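Local coordinates for protein BsaWI endonuclease (Geobacillus stearothermophilus, PDB 4ZSF) that cuts DNA as a restriction endonuclease, probably with a metal-dependent active site of the PD-(D/E)XK nuclease type, at residues 98-108 / 240-250; 183-194 / 218-226. All blocks are in the same frame, centred on the assembly; numbering follows the deposited sequence. Where two conformers were deposited one is given.

In the fold
Both contacts belong to the part of the chain built round the mixed six-stranded sheet, and their centres lie about 15 Å apart. Contact 2 joins the adjacent parallel strands 188-193 and 222-226 inside the sheet; contact 1 packs the end of the long helix 70-103 against helix 243-258, both lying over that sheet. Along the chain, contact 2 is nested inside the loop that contact 1 closes. The two meet directly: Phe245 and Ala249 rest on Trp188, and His248 ND1 lies 2.7 Å from Tyr224 OH, a probable hydrogen bond. Helix 243-258 thus packs on helix 70-103 and on the sheet at once, and both contacts also touch the second subunit.

Contact 1. Residues 98-108 / 240-250; sequences LGNSSLEEYGM and INLELFVQHAR
Arg250 lies over Tyr106, its CD 3.6 Å from the ring centroid and almost straight above it, a CH-pi contact. With chi3 at 72° the arginine chain bends there, which lays the guanidinium nearly parallel to the ring, the planes 14° apart and CE1 beneath the guanidinium. Glu105 CG covers the opposite face of the tyrosine.

The apolar contacts begin between the two helices and run on into the loop before helix 243-258. Leu103 CD2 reaches Val246 CG1 and Ala249 CB, each at 4.0 Å, while Val246 CG2 meets Ser102 CB. At the other end Leu98 crosses Ile240 at about a right angle, CD2 to CG1 3.8 Å, and CD1 of Leu242, the N-cap residue, rests against the helix backbone, 3.7 Å from Gly99 CA. Met108 SD packs beside Ala249 CB.

Polar links between the segments pass through water. One water donates to both Leu98 O and Asn241 O and also bonds Ser102 OG; a second joins Ser102 OG to Asn241 O (2.7 Å from the water).

Gly107 closes helix 70-103 with a Schellman motif: Gly107 N bonds Glu104 O, and Met108 N, from the first residue of strand 108-112, returns to Leu103 O. The segments 98-103 and 243-250 cross at -50°, their axes 10.2 Å apart at closest approach, forming a helix pair packed on the central sheet of a PD-(D/E)XK nuclease fold.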
loop_
_atom_site.group_PDB
_atom_site.type_symbol
_atom_site.label_atom_id
_atom_site.label_comp_id
_atom_site.label_asym_id
_atom_site.label_seq_id
_atom_site.Cartn_x
_atom_site.Cartn_y
_atom_site.Cartn_z
ATOM N N LEU A 98 14.440 23.804 6.726
ATOM C CA LEU A 98 15.059 23.982 8.033
ATOM C C LEU A 98 16.528 23.648 7.965
ATOM O O LEU A 98 17.374 24.457 8.395
ATOM C CB LEU A 98 14.379 23.119 9.093
ATOM C CG LEU A 98 12.954 23.597 9.452
ATOM C CD1 LEU A 98 12.325 22.503 10.343
ATOM C CD2 LEU A 98 12.892 24.979 10.133
ATOM N N GLY A 99 16.843 22.503 7.394
ATOM C CA GLY A 99 18.223 22.046 7.290
ATOM C C GLY A 99 19.090 22.962 6.444
ATOM O O GLY A 99 20.233 23.286 6.818
ATOM N N ASN A 100 18.544 23.446 5.328
ATOM C CA ASN A 100 19.397 24.201 4.419
ATOM C C ASN A 100 19.793 25.560 4.961
ATOM O O ASN A 100 20.866 26.010 4.679
ATOM C CB ASN A 100 18.738 24.338 3.055
ATOM C CG ASN A 100 18.967 23.094 2.232
ATOM O OD1 ASN A 100 19.709 22.223 2.661
ATOM N ND2 ASN A 100 18.294 22.966 1.105
ATOM N N SER A 101 18.985 26.139 5.816
ATOM C CA SER A 101 19.386 27.409 6.395
ATOM C C SER A 101 20.608 27.223 7.282
ATOM O O SER A 101 21.385 28.136 7.459
ATOM C CB SER A 101 18.251 28.029 7.223
ATOM O OG SER A 101 17.962 27.166 8.327
ATOM N N SER A 102 20.751 26.075 7.900
ATOM C CA SER A 102 21.930 25.824 8.723
ATOM C C SER A 102 23.113 25.232 7.999
ATOM O O SER A 102 24.234 25.413 8.444
ATOM C CB SER A 102 21.565 24.863 9.880
ATOM O OG SER A 102 20.872 25.555 10.888
ATOM N N LEU A 103 22.871 24.384 6.993
ATOM C CA LEU A 103 23.931 23.620 6.375
ATOM C C LEU A 103 24.749 24.466 5.383
ATOM O O LEU A 103 25.902 24.128 5.066
ATOM C CB LEU A 103 23.342 22.392 5.633
ATOM C CG LEU A 103 22.745 21.287 6.497
ATOM C CD1 LEU A 103 21.835 20.411 5.559
ATOM C CD2 LEU A 103 23.863 20.419 7.077
ATOM N N GLU A 104 24.115 25.521 4.884
ATOM C CA GLU A 104 24.654 26.378 3.848
ATOM C C GLU A 104 26.039 26.879 4.260
ATOM O O GLU A 104 26.952 26.872 3.446
ATOM C CB GLU A 104 23.715 27.558 3.585
ATOM C CG GLU A 104 24.123 28.418 2.379
ATOM C CD GLU A 104 23.099 29.528 2.068
ATOM O OE1 GLU A 104 22.761 30.319 2.982
ATOM O OE2 GLU A 104 22.609 29.591 0.916
ATOM N N GLU A 105 26.221 27.246 5.522
ATOM C CA GLU A 105 27.524 27.835 5.908
ATOM C C GLU A 105 28.668 26.813 5.907
ATOM O O GLU A 105 29.846 27.175 5.937
ATOM C CB GLU A 105 27.423 28.528 7.259
ATOM C CG GLU A 105 27.319 27.653 8.450
ATOM C CD GLU A 105 27.802 28.367 9.728
ATOM O OE1 GLU A 105 28.959 28.855 9.756
ATOM O OE2 GLU A 105 27.031 28.434 10.708
ATOM N N TYR A 106 28.331 25.524 5.847
ATOM C CA TYR A 106 29.343 24.489 5.765
ATOM C C TYR A 106 29.428 23.848 4.388
ATOM O O TYR A 106 29.970 22.744 4.269
ATOM C CB TYR A 106 29.072 23.398 6.793
ATOM C CG TYR A 106 28.798 23.933 8.196
ATOM C CD1 TYR A 106 29.830 24.469 8.974
ATOM C CD2 TYR A 106 27.520 23.899 8.733
ATOM C CE1 TYR A 106 29.579 24.952 10.265
ATOM C CE2 TYR A 106 27.256 24.356 10.033
ATOM C CZ TYR A 106 28.301 24.887 10.787
ATOM O OH TYR A 106 28.034 25.331 12.063
ATOM N N GLY A 107 28.834 24.477 3.376
ATOM C CA GLY A 107 28.959 23.959 2.009
ATOM C C GLY A 107 28.053 22.762 1.687
ATOM O O GLY A 107 28.341 22.002 0.780
ATOM N N MET A 108 26.986 22.581 2.454
ATOM C CA MET A 108 26.121 21.410 2.291
ATOM C C MET A 108 24.693 21.851 1.957
ATOM O O MET A 108 24.255 22.953 2.345
ATOM C CB MET A 108 26.143 20.537 3.568
ATOM C CG MET A 108 27.497 19.827 3.743
ATOM S SD MET A 108 27.431 18.775 5.227
ATOM C CE MET A 108 27.641 20.007 6.464
ATOM N N ILE A 240 13.423 21.872 16.228
ATOM C CA ILE A 240 13.299 22.592 14.945
ATOM C C ILE A 240 14.680 23.031 14.367
ATOM O O ILE A 240 14.854 23.202 13.143
ATOM C CB ILE A 240 12.335 23.791 15.151
ATOM C CG1 ILE A 240 12.075 24.527 13.850
ATOM C CG2 ILE A 240 12.882 24.754 16.197
ATOM C CD1 ILE A 240 11.088 25.696 14.099
ATOM N N ASN A 241 15.674 23.203 15.238
ATOM C CA ASN A 241 17.005 23.558 14.729
ATOM C C ASN A 241 17.860 22.415 14.166
ATOM O O ASN A 241 18.917 22.665 13.582
ATOM C CB ASN A 241 17.757 24.255 15.870
ATOM C CG ASN A 241 17.077 25.508 16.263
ATOM O OD1 ASN A 241 16.883 26.366 15.407
ATOM N ND2 ASN A 241 16.632 25.607 17.537
ATOM N N LEU A 242 17.429 21.158 14.330
ATOM C CA LEU A 242 18.132 20.026 13.739
ATOM C C LEU A 242 19.635 19.961 14.119
ATOM O O LEU A 242 20.476 19.559 13.319
ATOM C CB LEU A 242 18.004 20.010 12.192
ATOM C CG LEU A 242 16.575 20.158 11.614
ATOM C CD1 LEU A 242 16.659 20.115 10.080
ATOM C CD2 LEU A 242 15.676 19.052 12.137
ATOM N N GLU A 243 19.968 20.352 15.349
ATOM C CA GLU A 243 21.368 20.586 15.641
ATOM C C GLU A 243 22.275 19.398 15.480
ATOM O O GLU A 243 23.326 19.501 14.832
ATOM C CB GLU A 243 21.522 21.109 17.076
ATOM C CG GLU A 243 20.898 22.473 17.332
ATOM C CD GLU A 243 21.325 23.026 18.719
ATOM O OE1 GLU A 243 22.557 23.066 19.049
ATOM O OE2 GLU A 243 20.427 23.490 19.481
ATOM N N LEU A 244 21.929 18.267 16.118
ATOM C CA LEU A 244 22.818 17.124 16.002
ATOM C C LEU A 244 22.856 16.590 14.573
ATOM O O LEU A 244 23.881 16.057 14.133
ATOM C CB LEU A 244 22.406 15.977 16.948
ATOM C CG LEU A 244 22.819 16.241 18.425
ATOM C CD1 LEU A 244 22.208 15.115 19.342
ATOM C CD2 LEU A 244 24.385 16.231 18.626
ATOM N N PHE A 245 21.736 16.695 13.866
ATOM C CA PHE A 245 21.770 16.280 12.457
ATOM C C PHE A 245 22.803 17.147 11.676
ATOM O O PHE A 245 23.621 16.630 10.894
ATOM C CB PHE A 245 20.364 16.417 11.830
ATOM C CG PHE A 245 20.368 16.272 10.306
ATOM C CD1 PHE A 245 20.394 15.024 9.707
ATOM C CD2 PHE A 245 20.320 17.402 9.502
ATOM C CE1 PHE A 245 20.438 14.903 8.293
ATOM C CE2 PHE A 245 20.362 17.303 8.114
ATOM C CZ PHE A 245 20.401 16.057 7.494
ATOM N N VAL A 246 22.730 18.456 11.854
ATOM C CA VAL A 246 23.662 19.356 11.151
ATOM C C VAL A 246 25.098 19.090 11.586
ATOM O O VAL A 246 25.996 18.980 10.718
ATOM C CB VAL A 246 23.311 20.851 11.364
ATOM C CG1 VAL A 246 24.433 21.814 10.809
ATOM C CG2 VAL A 246 21.979 21.169 10.747
ATOM N N GLN A 247 25.345 18.959 12.893
ATOM C CA GLN A 247 26.748 18.739 13.310
ATOM C C GLN A 247 27.266 17.354 12.826
ATOM O O GLN A 247 28.437 17.218 12.416
ATOM C CB GLN A 247 26.880 18.933 14.826
ATOM C CG GLN A 247 26.559 20.383 15.250
ATOM C CD GLN A 247 27.466 21.373 14.544
ATOM O OE1 GLN A 247 28.664 21.157 14.514
ATOM N NE2 GLN A 247 26.898 22.374 13.877
ATOM N N HIS A 248 26.414 16.325 12.831
ATOM C CA HIS A 248 26.869 15.023 12.329
ATOM C C HIS A 248 27.058 15.068 10.811
ATOM O O HIS A 248 27.960 14.379 10.285
ATOM C CB HIS A 248 25.915 13.889 12.733
ATOM C CG HIS A 248 25.851 13.670 14.225
ATOM N ND1 HIS A 248 24.863 12.913 14.828
ATOM C CD2 HIS A 248 26.628 14.153 15.224
ATOM C CE1 HIS A 248 25.057 12.903 16.135
ATOM N NE2 HIS A 248 26.132 13.634 16.409
ATOM N N ALA A 249 26.212 15.824 10.113
ATOM C CA ALA A 249 26.399 15.944 8.642
ATOM C C ALA A 249 27.795 16.515 8.335
ATOM O O ALA A 249 28.418 16.126 7.331
ATOM C CB ALA A 249 25.347 16.837 8.021
ATOM N N ARG A 250 28.248 17.475 9.137
ATOM C CA ARG A 250 29.608 18.036 8.933
ATOM C C ARG A 250 30.682 16.949 8.978
ATOM O O ARG A 250 31.643 16.904 8.155
ATOM C CB ARG A 250 29.915 19.094 10.003
ATOM C CG ARG A 250 29.085 20.365 9.808
ATOM C CD ARG A 250 29.330 21.291 11.007
ATOM N NE ARG A 250 30.676 21.859 10.933
ATOM C CZ ARG A 250 31.232 22.575 11.897
ATOM N NH1 ARG A 250 30.570 22.749 13.033
ATOM N NH2 ARG A 250 32.451 23.113 11.721
HETATM O O HOH W 1 18.669 23.897 11.082
HETATM O O HOH W 2 21.298 23.981 13.578
#

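Contact 2. Residues 183-194 / 218-226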
loop_
_atom_site.group_PDB
_atom_site.type_symbol
_atom_site.label_atom_id
_atom_site.label_comp_id
_atom_site.label_asym_id
_atom_site.label_seq_id
_atom_site.Cartn_x
_atom_site.Cartn_y
_atom_site.Cartn_z
ATOM N N MET A 183 24.312 2.000 3.449
ATOM C CA MET A 183 25.566 1.912 4.243
ATOM C C MET A 183 26.544 0.982 3.537
ATOM O O MET A 183 27.750 1.253 3.530
ATOM C CB MET A 183 25.274 1.424 5.688
ATOM C CG MET A 183 24.362 2.433 6.424
ATOM S SD MET A 183 24.310 2.168 8.210
ATOM C CE MET A 183 23.404 0.631 8.277
ATOM N N GLU A 184 26.043 -0.116 2.964
ATOM C CA GLU A 184 26.906 -0.997 2.188
ATOM C C GLU A 184 27.533 -0.319 0.960
ATOM O O GLU A 184 28.622 -0.743 0.503
ATOM C CB GLU A 184 26.134 -2.203 1.691
ATOM C CG GLU A 184 26.056 -3.275 2.663
ATOM C CD GLU A 184 25.247 -4.441 2.061
ATOM O OE1 GLU A 184 25.331 -4.668 0.813
ATOM O OE2 GLU A 184 24.511 -5.081 2.845
ATOM N N ALA A 185 26.833 0.678 0.441
ATOM C CA ALA A 185 27.282 1.477 -0.712
ATOM C C ALA A 185 28.132 2.659 -0.318
ATOM O O ALA A 185 28.496 3.448 -1.182
ATOM C CB ALA A 185 26.081 1.989 -1.502
ATOM N N PHE A 186 28.441 2.749 0.970
ATOM C CA PHE A 186 29.314 3.787 1.540
ATOM C C PHE A 186 28.692 5.161 1.366
ATOM O O PHE A 186 29.378 6.138 1.017
ATOM C CB PHE A 186 30.731 3.747 0.952
ATOM C CG PHE A 186 31.416 2.419 1.133
ATOM C CD1 PHE A 186 32.148 2.132 2.307
ATOM C CD2 PHE A 186 31.316 1.451 0.150
ATOM C CE1 PHE A 186 32.778 0.903 2.463
ATOM C CE2 PHE A 186 31.907 0.202 0.312
ATOM C CZ PHE A 186 32.697 -0.064 1.459
ATOM N N PHE A 187 27.419 5.272 1.758
ATOM C CA PHE A 187 26.804 6.598 1.976
ATOM C C PHE A 187 26.396 6.721 3.445
ATOM O O PHE A 187 26.037 5.716 4.089
ATOM C CB PHE A 187 25.562 6.775 1.119
ATOM C CG PHE A 187 25.879 6.883 -0.373
ATOM C CD1 PHE A 187 25.940 5.742 -1.183
ATOM C CD2 PHE A 187 26.113 8.143 -0.946
ATOM C CE1 PHE A 187 26.245 5.863 -2.569
ATOM C CE2 PHE A 187 26.406 8.243 -2.311
ATOM C CZ PHE A 187 26.474 7.136 -3.096
ATOM N N TRP A 188 26.379 7.969 3.929
ATOM C CA TRP A 188 25.736 8.253 5.237
ATOM C C TRP A 188 24.277 7.918 5.115
ATOM O O TRP A 188 23.628 8.372 4.173
ATOM C CB TRP A 188 25.929 9.713 5.538
ATOM C CG TRP A 188 25.586 10.128 6.931
ATOM C CD1 TRP A 188 25.850 9.444 8.109
ATOM C CD2 TRP A 188 24.949 11.360 7.294
ATOM N NE1 TRP A 188 25.432 10.229 9.169
ATOM C CE2 TRP A 188 24.880 11.395 8.693
ATOM C CE3 TRP A 188 24.446 12.455 6.553
ATOM C CZ2 TRP A 188 24.324 12.496 9.385
ATOM C CZ3 TRP A 188 23.898 13.529 7.227
ATOM C CH2 TRP A 188 23.799 13.524 8.635
ATOM N N SER A 189 23.732 7.143 6.050
ATOM C CA SER A 189 22.332 6.760 5.902
ATOM C C SER A 189 21.601 7.089 7.189
ATOM O O SER A 189 21.889 6.519 8.242
ATOM C CB SER A 189 22.179 5.256 5.577
ATOM O OG SER A 189 20.802 4.939 5.439
ATOM N N VAL A 190 20.680 8.035 7.125
ATOM C CA VAL A 190 20.021 8.422 8.372
ATOM C C VAL A 190 18.527 8.549 8.239
ATOM O O VAL A 190 17.983 8.515 7.126
ATOM C CB VAL A 190 20.587 9.783 8.917
ATOM C CG1 VAL A 190 22.074 9.624 9.287
ATOM C CG2 VAL A 190 20.375 10.894 7.885
ATOM N N ALA A 191 17.851 8.665 9.390
ATOM C CA ALA A 191 16.392 8.825 9.357
ATOM C C ALA A 191 16.034 9.988 10.255
ATOM O O ALA A 191 16.705 10.191 11.288
ATOM C CB ALA A 191 15.726 7.605 9.837
ATOM N N ILE A 192 14.977 10.726 9.891
ATOM C CA ILE A 192 14.474 11.848 10.723
ATOM C C ILE A 192 13.046 11.488 10.974
ATOM O O ILE A 192 12.304 11.203 10.001
ATOM C CB ILE A 192 14.621 13.173 9.956
ATOM C CG1 ILE A 192 16.121 13.498 9.819
ATOM C CG2 ILE A 192 13.893 14.340 10.698
ATOM C CD1 ILE A 192 16.440 14.705 8.881
ATOM N N CYS A 193 12.657 11.488 12.252
ATOM C CA CYS A 193 11.384 10.950 12.727
ATOM C C CYS A 193 10.572 11.953 13.549
ATOM O O CYS A 193 11.111 12.527 14.510
ATOM C CB CYS A 193 11.655 9.725 13.607
ATOM S SG CYS A 193 12.372 8.357 12.824
ATOM N N LEU A 194 9.272 12.120 13.254
ATOM C CA LEU A 194 8.472 13.008 14.023
ATOM C C LEU A 194 8.114 12.520 15.396
ATOM O O LEU A 194 8.065 13.293 16.374
ATOM C CB LEU A 194 7.199 13.283 13.204
ATOM C CG LEU A 194 6.390 14.455 13.668
ATOM C CD1 LEU A 194 7.336 15.637 13.862
ATOM C CD2 LEU A 194 5.389 14.708 12.583
ATOM N N ASN A 218 23.369 -2.302 13.410
ATOM C CA ASN A 218 22.563 -1.083 13.359
ATOM C C ASN A 218 21.907 -0.903 11.965
ATOM O O ASN A 218 22.474 -1.334 10.942
ATOM C CB ASN A 218 23.405 0.150 13.715
ATOM C CG ASN A 218 24.719 0.225 12.929
ATOM O OD1 ASN A 218 25.557 -0.656 13.066
ATOM N ND2 ASN A 218 24.884 1.267 12.088
ATOM N N GLY A 219 20.720 -0.293 11.921
ATOM C CA GLY A 219 19.982 -0.212 10.661
ATOM C C GLY A 219 20.253 1.097 9.938
ATOM O O GLY A 219 19.981 1.241 8.713
ATOM N N TRP A 220 20.817 2.058 10.690
ATOM C CA TRP A 220 21.140 3.422 10.233
ATOM C C TRP A 220 22.436 3.867 10.894
ATOM O O TRP A 220 22.791 3.322 11.923
ATOM C CB TRP A 220 20.043 4.475 10.589
ATOM C CG TRP A 220 18.721 4.259 9.829
ATOM C CD1 TRP A 220 18.334 4.907 8.686
ATOM C CD2 TRP A 220 17.678 3.354 10.161
ATOM N NE1 TRP A 220 17.129 4.439 8.288
ATOM C CE2 TRP A 220 16.683 3.499 9.180
ATOM C CE3 TRP A 220 17.478 2.422 11.201
ATOM C CZ2 TRP A 220 15.515 2.727 9.172
ATOM C CZ3 TRP A 220 16.292 1.657 11.205
ATOM C CH2 TRP A 220 15.326 1.829 10.202
ATOM N N HIS A 221 23.080 4.893 10.337
ATOM C CA HIS A 221 24.164 5.564 11.028
ATOM C C HIS A 221 23.622 6.363 12.193
ATOM O O HIS A 221 24.267 6.502 13.240
ATOM C CB HIS A 221 24.945 6.495 10.063
ATOM C CG HIS A 221 25.792 5.719 9.107
ATOM N ND1 HIS A 221 25.657 5.804 7.745
ATOM C CD2 HIS A 221 26.780 4.809 9.331
ATOM C CE1 HIS A 221 26.535 5.011 7.163
ATOM N NE2 HIS A 221 27.219 4.374 8.104
ATOM N N GLY A 222 22.442 6.914 11.982
ATOM C CA GLY A 222 21.872 7.792 12.995
ATOM C C GLY A 222 20.372 7.956 12.717
ATOM O O GLY A 222 19.929 7.960 11.566
ATOM N N MET A 223 19.627 8.097 13.801
ATOM C CA MET A 223 18.193 8.312 13.763
ATOM C C MET A 223 17.983 9.614 14.548
ATOM O O MET A 223 18.500 9.727 15.676
ATOM C CB MET A 223 17.471 7.114 14.396
ATOM C CG MET A 223 16.027 7.372 14.728
ATOM S SD MET A 223 15.023 7.381 13.222
ATOM C CE MET A 223 15.062 5.644 12.756
ATOM N N TYR A 224 17.296 10.595 13.954
ATOM C CA TYR A 224 17.112 11.912 14.623
ATOM C C TYR A 224 15.660 12.069 14.920
ATOM O O TYR A 224 14.872 12.032 13.978
ATOM C CB TYR A 224 17.623 13.052 13.704
ATOM C CG TYR A 224 19.093 12.796 13.449
ATOM C CD1 TYR A 224 19.501 11.951 12.446
ATOM C CD2 TYR A 224 20.049 13.341 14.290
ATOM C CE1 TYR A 224 20.865 11.634 12.240
ATOM C CE2 TYR A 224 21.403 13.075 14.114
ATOM C CZ TYR A 224 21.810 12.230 13.063
ATOM O OH TYR A 224 23.161 11.910 12.938
ATOM N N VAL A 225 15.299 12.141 16.197
ATOM C CA VAL A 225 13.883 12.108 16.577
ATOM C C VAL A 225 13.484 13.434 17.199
ATOM O O VAL A 225 14.217 13.940 18.064
ATOM C CB VAL A 225 13.598 10.950 17.626
ATOM C CG1 VAL A 225 12.067 10.901 18.008
ATOM C CG2 VAL A 225 14.129 9.636 17.089
ATOM N N PHE A 226 12.318 13.977 16.787
ATOM C CA PHE A 226 11.795 15.189 17.436
ATOM C C PHE A 226 11.265 14.895 18.850
ATOM O O PHE A 226 10.096 14.693 19.070
ATOM C CB PHE A 226 10.704 15.811 16.576
ATOM C CG PHE A 226 11.223 16.529 15.374
ATOM C CD1 PHE A 226 11.450 17.907 15.428
ATOM C CD2 PHE A 226 11.422 15.896 14.187
ATOM C CE1 PHE A 226 11.913 18.597 14.330
ATOM C CE2 PHE A 226 11.888 16.599 13.065
ATOM C CZ PHE A 226 12.144 17.970 13.165
HETATM O O HOH W 3 24.826 9.918 12.048
#
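Met183, at the end of helix 172-184, lays its sulfur over the face of His221, SD 3.6 Å from the ring centroid and 8° off the normal. Its bent chain carries CE on to the carbonyl oxygens of Asn218 and Gly219. Phe187 O comes to the edge of the same imidazole, near CE1. Trp188 runs nearly parallel to it but slid aside, so the two rings barely overlap; its NE1 shares a water with Tyr224 OH, which also bonds His248. Ser189 then grips His221 twice: its N donates to ND1 (2.9 Å) in the ring plane, and its O accepts from His221 N. On the far side of the ring NE2 bonds Asn264 O, so both imidazole nitrogens have partners. With His221 replaced by an alanine, the Ser189 amide and Asn264 O would probably be left without their imidazole partners and a gap would open beneath the Met183 sulfur.

Val190 sets CG1 3.8 Å from Tyr224 CE1, at the ring edge. From Ala191 onward the regular parallel ladder takes over: Ala191 N to Gly222 O, Tyr224 N to Ala191 O (2.8 Å), Cys193 N to Tyr224 O, and Phe226 N to Cys193 O (3.0 Å, almost straight at 169°). Ala191 CB points to the opposite side of the sheet from Val190, over the five-membered ring of Trp220, whose NE1 bonds Gln163. Ile192 CG2 reaches Phe226 CE2 at 3.8 Å, and Leu194 CD1 meets the same ring at CD2.

Strands 188-193 and 222-226, joined through helix 202-209, form a beta-alpha-beta unit with parallel neighbours in the central sheet, as in PD-(D/E)XK nucleases.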